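Local coordinates for Cg10997-pa (Drosophila melanogaster, PDB 2YV7), which possibly inserts into membranes and forms chloride channels whose activity depends on pH, and in its soluble form has a glutathione S-transferase fold, at residues K133-K138 with V193-P198; K57-K62 with N107-Y112. All blocks are in the same frame, centred on the assembly; numbering follows the deposited sequence.

Contact 1: residues K133-K138 with V193-P198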
# COMPACT_ATOMS: atom_id res chain seq x y z
N LYS A 133 9.15 4.59 10.38
CA LYS A 133 9.48 6.00 10.60
C LYS A 133 10.59 6.28 11.61
O LYS A 133 11.48 7.08 11.35
CB LYS A 133 8.20 6.80 10.97
CG LYS A 133 7.32 6.89 9.76
CD LYS A 133 6.24 7.94 9.89
CE LYS A 133 5.23 7.58 10.93
NZ LYS A 133 3.88 8.19 10.61
N LEU A 134 10.53 5.63 12.77
CA LEU A 134 11.51 5.92 13.82
C LEU A 134 12.91 5.45 13.43
O LEU A 134 13.93 6.04 13.84
CB LEU A 134 11.05 5.25 15.09
CG LEU A 134 9.78 5.82 15.73
CD1 LEU A 134 9.61 4.97 16.93
CD2 LEU A 134 9.91 7.32 16.13
N MET A 135 12.97 4.37 12.66
CA MET A 135 14.25 3.80 12.22
C MET A 135 14.94 4.71 11.24
O MET A 135 16.18 4.82 11.19
CB MET A 135 13.94 2.51 11.46
CG MET A 135 13.76 1.37 12.21
SD MET A 135 13.47 0.17 10.88
CE MET A 135 14.98 0.24 9.94
N LEU A 136 14.15 5.40 10.44
CA LEU A 136 14.73 6.21 9.37
C LEU A 136 15.36 7.53 9.86
O LEU A 136 16.14 8.13 9.14
CB LEU A 136 13.65 6.58 8.33
CG LEU A 136 13.00 5.41 7.55
CD1 LEU A 136 11.99 5.94 6.55
CD2 LEU A 136 13.98 4.55 6.83
N VAL A 137 14.99 7.96 11.05
CA VAL A 137 15.46 9.19 11.69
C VAL A 137 16.98 9.30 11.60
O VAL A 137 17.49 10.39 11.34
CB VAL A 137 15.02 9.26 13.17
CG1 VAL A 137 15.75 10.42 13.94
CG2 VAL A 137 13.48 9.37 13.29
N LYS A 138 17.66 8.18 11.87
CA LYS A 138 19.11 8.01 11.66
C LYS A 138 19.45 6.56 11.93
O LYS A 138 18.63 5.86 12.50
CB LYS A 138 19.89 8.86 12.65
CG LYS A 138 19.87 8.31 14.04
CD LYS A 138 21.05 8.87 14.83
CE LYS A 138 20.58 10.01 15.67
NZ LYS A 138 19.44 9.56 16.53
N VAL A 193 19.12 3.66 5.73
CA VAL A 193 19.87 3.13 6.92
C VAL A 193 20.42 1.73 6.69
O VAL A 193 20.83 1.06 7.66
CB VAL A 193 19.04 3.22 8.26
CG1 VAL A 193 18.81 4.70 8.62
CG2 VAL A 193 17.72 2.44 8.14
N ASP A 194 20.57 1.33 5.44
CA ASP A 194 21.08 -0.01 5.15
C ASP A 194 20.43 -1.14 5.94
O ASP A 194 21.11 -2.07 6.44
CB ASP A 194 22.60 -0.07 5.37
CG ASP A 194 23.25 -1.25 4.67
OD1 ASP A 194 22.68 -1.81 3.64
OD2 ASP A 194 24.35 -1.62 5.18
N PHE A 195 19.12 -1.03 6.14
CA PHE A 195 18.34 -2.12 6.71
C PHE A 195 17.93 -3.07 5.65
O PHE A 195 17.48 -2.66 4.55
CB PHE A 195 17.07 -1.55 7.39
CG PHE A 195 16.22 -2.59 8.02
CD1 PHE A 195 16.57 -3.14 9.26
CD2 PHE A 195 15.07 -3.04 7.36
CE1 PHE A 195 15.75 -4.10 9.86
CE2 PHE A 195 14.30 -4.01 7.90
CZ PHE A 195 14.59 -4.55 9.14
N GLU A 196 18.05 -4.39 5.95
CA GLU A 196 17.50 -5.42 5.08
C GLU A 196 16.73 -6.41 5.87
O GLU A 196 17.13 -6.71 6.97
CB GLU A 196 18.58 -6.22 4.36
CG GLU A 196 18.79 -5.75 2.96
CD GLU A 196 20.14 -6.16 2.41
OE1 GLU A 196 20.85 -6.96 3.10
OE2 GLU A 196 20.49 -5.65 1.33
N ILE A 197 15.66 -6.94 5.28
CA ILE A 197 14.80 -7.98 5.90
C ILE A 197 15.49 -9.31 5.76
O ILE A 197 15.80 -9.74 4.64
CB ILE A 197 13.37 -8.09 5.25
CG1 ILE A 197 12.59 -6.77 5.39
CG2 ILE A 197 12.62 -9.29 5.89
CD1 ILE A 197 11.35 -6.72 4.54
N PRO A 198 15.81 -9.95 6.89
CA PRO A 198 16.75 -11.06 6.78
C PRO A 198 16.17 -12.28 6.14
O PRO A 198 14.91 -12.47 6.10
CB PRO A 198 17.18 -11.33 8.24
CG PRO A 198 16.25 -10.66 9.07
CD PRO A 198 15.48 -9.60 8.28
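Met135 lays the end of its side chain over one face of the Phe195 ring: methyl CE sits 4.1 Å from the ring centroid, 29° off the normal, in a CH-pi contact. The sulfur stands above the same ring but farther out, with SD of Met135 4.8 Å from the centroid of Phe195, which makes this a Met-aromatic contact as well. The methyl is displaced toward the root of the ring, and its closest ring atom is CG of Phe195, at 3.6 Å from CE of Met135. The two side chains cross at about a right angle; the methionine chain is extended as far as SD and then bends (chi3 61°), which folds CE toward the start of the phenylalanine side chain. Asn144 and Leu147 of helix 141-161 also touch Met135, and Asn144 reaches Phe195 too. The contact lies in the all-helical C-terminal half of the GST fold, where the end of helix 128-136 meets the loop that leaves helix 173-193. Val193, at the start of that exit, sets its two methyls against the end of helix 128-136 and the loop that follows. CG2 of Val193 lies 3.9 Å from CE of Met135, so the methionine methyl touches both Val193 and Phe195. CG1 of Val193 turns instead to the backbone, 3.7 Å from O of Met135 and 3.9 Å from C of Lys138. With CG1 anti to its own carbonyl carbon (chi1 -66°), Val193 faces main chain through that methyl, while CG2 lies mainly against the methionine and leucine side chains. Leu136 adds a looser touch, its CD2 to CG2 of Val193 at 4.5 Å, while also packing on Phe192 and on Tyr231 of helix 224-235. No hydrogen bond joins the two segments.

Contact 2: residues K57-K62 with N107-Y112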
# COMPACT_ATOMS: atom_id res chain seq x y z
N LYS A 57 -14.90 -7.50 -11.24
CA LYS A 57 -15.88 -6.85 -12.11
C LYS A 57 -17.15 -6.35 -11.41
O LYS A 57 -18.23 -6.25 -12.03
CB LYS A 57 -16.18 -7.71 -13.36
CG LYS A 57 -14.92 -8.07 -14.18
CD LYS A 57 -15.23 -8.21 -15.65
CE LYS A 57 -14.10 -8.90 -16.44
NZ LYS A 57 -14.58 -9.49 -17.75
N THR A 58 -17.05 -6.00 -10.13
CA THR A 58 -18.19 -5.35 -9.47
C THR A 58 -18.22 -3.85 -9.75
O THR A 58 -19.27 -3.20 -9.62
CB THR A 58 -18.27 -5.58 -7.95
OG1 THR A 58 -17.07 -5.08 -7.32
CG2 THR A 58 -18.51 -7.07 -7.62
N ILE A 59 -17.07 -3.32 -10.16
CA ILE A 59 -16.92 -1.87 -10.38
C ILE A 59 -15.95 -1.63 -11.53
O ILE A 59 -15.33 -2.56 -12.05
CB ILE A 59 -16.35 -1.09 -9.12
CG1 ILE A 59 -14.97 -1.62 -8.74
CG2 ILE A 59 -17.32 -1.10 -7.92
CD1 ILE A 59 -14.22 -0.69 -7.79
N SER A 60 -15.85 -0.35 -11.87
CA SER A 60 -14.92 0.20 -12.82
C SER A 60 -14.04 1.13 -12.00
O SER A 60 -14.51 1.88 -11.14
CB SER A 60 -15.73 1.02 -13.84
OG SER A 60 -14.96 1.46 -14.91
N LEU A 61 -12.73 1.05 -12.21
CA LEU A 61 -11.82 1.88 -11.45
C LEU A 61 -11.15 2.88 -12.37
O LEU A 61 -10.54 2.50 -13.36
CB LEU A 61 -10.73 1.01 -10.77
CG LEU A 61 -9.76 1.80 -9.87
CD1 LEU A 61 -10.43 2.66 -8.76
CD2 LEU A 61 -8.64 0.87 -9.29
N LYS A 62 -11.22 4.14 -11.97
CA LYS A 62 -10.53 5.27 -12.58
C LYS A 62 -9.65 5.90 -11.51
O LYS A 62 -10.14 6.31 -10.46
CB LYS A 62 -11.55 6.30 -13.09
CG LYS A 62 -11.05 7.66 -13.53
CD LYS A 62 -12.27 8.58 -13.94
CE LYS A 62 -11.88 10.00 -14.37
NZ LYS A 62 -13.05 10.99 -14.34
N ASN A 107 -20.54 -0.04 1.14
CA ASN A 107 -21.26 0.43 -0.07
C ASN A 107 -20.77 -0.03 -1.44
O ASN A 107 -21.50 0.08 -2.44
CB ASN A 107 -21.33 1.95 -0.02
CG ASN A 107 -21.99 2.44 1.24
OD1 ASN A 107 -21.47 3.32 1.94
ND2 ASN A 107 -23.13 1.85 1.56
N ILE A 108 -19.57 -0.58 -1.53
CA ILE A 108 -19.10 -1.06 -2.82
C ILE A 108 -19.24 -2.59 -2.92
O ILE A 108 -18.77 -3.31 -2.03
CB ILE A 108 -17.66 -0.58 -3.16
CG1 ILE A 108 -17.64 0.95 -3.37
CG2 ILE A 108 -17.14 -1.29 -4.42
CD1 ILE A 108 -16.27 1.60 -3.25
N PRO A 109 -19.91 -3.08 -3.98
CA PRO A 109 -20.07 -4.53 -4.13
C PRO A 109 -18.73 -5.22 -4.07
O PRO A 109 -17.77 -4.75 -4.69
CB PRO A 109 -20.66 -4.68 -5.55
CG PRO A 109 -20.57 -3.31 -6.18
CD PRO A 109 -20.57 -2.34 -5.06
N GLY A 110 -18.67 -6.31 -3.32
CA GLY A 110 -17.45 -7.07 -3.10
C GLY A 110 -16.77 -6.72 -1.80
O GLY A 110 -15.94 -7.48 -1.31
N GLY A 111 -17.16 -5.56 -1.26
CA GLY A 111 -16.47 -4.89 -0.16
C GLY A 111 -16.48 -5.67 1.14
O GLY A 111 -15.47 -5.72 1.85
N TYR A 112 -17.62 -6.27 1.47
CA TYR A 112 -17.75 -7.09 2.67
C TYR A 112 -16.85 -8.31 2.69
O TYR A 112 -16.29 -8.65 3.74
CB TYR A 112 -19.19 -7.55 2.85
CG TYR A 112 -20.03 -6.55 3.58
CD1 TYR A 112 -19.90 -6.39 4.95
CD2 TYR A 112 -20.96 -5.76 2.90
CE1 TYR A 112 -20.68 -5.47 5.64
CE2 TYR A 112 -21.75 -4.83 3.58
CZ TYR A 112 -21.60 -4.69 4.96
OH TYR A 112 -22.37 -3.77 5.66
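OG1 of Thr58 donates a hydrogen bond to the carbonyl O of Pro109, 2.7 Å away. The donor stands well above the carbonyl plane, 50° out of it, and the C=O...OG1 angle is 129°. Beside this bond the same two residues pack through carbon: CB of Thr58 lies 3.5 Å from CB of Pro109, and CG of the Pro109 ring rests 3.7 Å from the carbonyl O of Thr58. The side chains slide past each other in opposite directions. Next to them, methyl CG2 of Ile59 meets CG2 of Ile108 at 3.5 Å, the two isoleucines crossing at about a right angle. Farther out, the carbonyl of Leu53 in helix 41-55 is a second acceptor for the Thr58 hydroxyl, whose one hydrogen the two must share, and Leu50 and Ala54 of that helix touch Ile59. With an alanine at Thr58, both carbonyls would probably lose their hydroxyl partner, and a gap would open where CG2 packs on the proline CB. On the other side, Pro109 is fixed by a type II beta turn from Ile108 to Gly111, closed by Gly111 N to Ile108 O at 2.9 Å; Gly110 adopts positive phi (97°) there and occupies the N-cap position of helix 111-114. Lys57 closes helix 41-55 in a Schellman motif. The contact joins the turn after it, in the beta-alpha-beta unit of a thioredoxin-like fold, to the turn following helix 97-107.

Overall arrangement
Contact 1 and contact 2 lie on opposite sides of the chain's centre, about 36 Å apart between centres, and share no secondary-structure element. Contact 2 lies at the thioredoxin-like N-terminal domain, which is thought to change conformation on membrane insertion, and its 57-62 side falls in the predicted transmembrane segment; contact 1 belongs to the helical C-terminal half. Both occur where a helix gives way to a loop, yet their chemistry differs. Four of the five touching residues in contact 1 are buried, and apolar groups pack there without any hydrogen bond between the segments. Contact 2 is only partly buried: a hydroxyl-to-carbonyl bond near the surface accompanies an isoleucine pair facing inward.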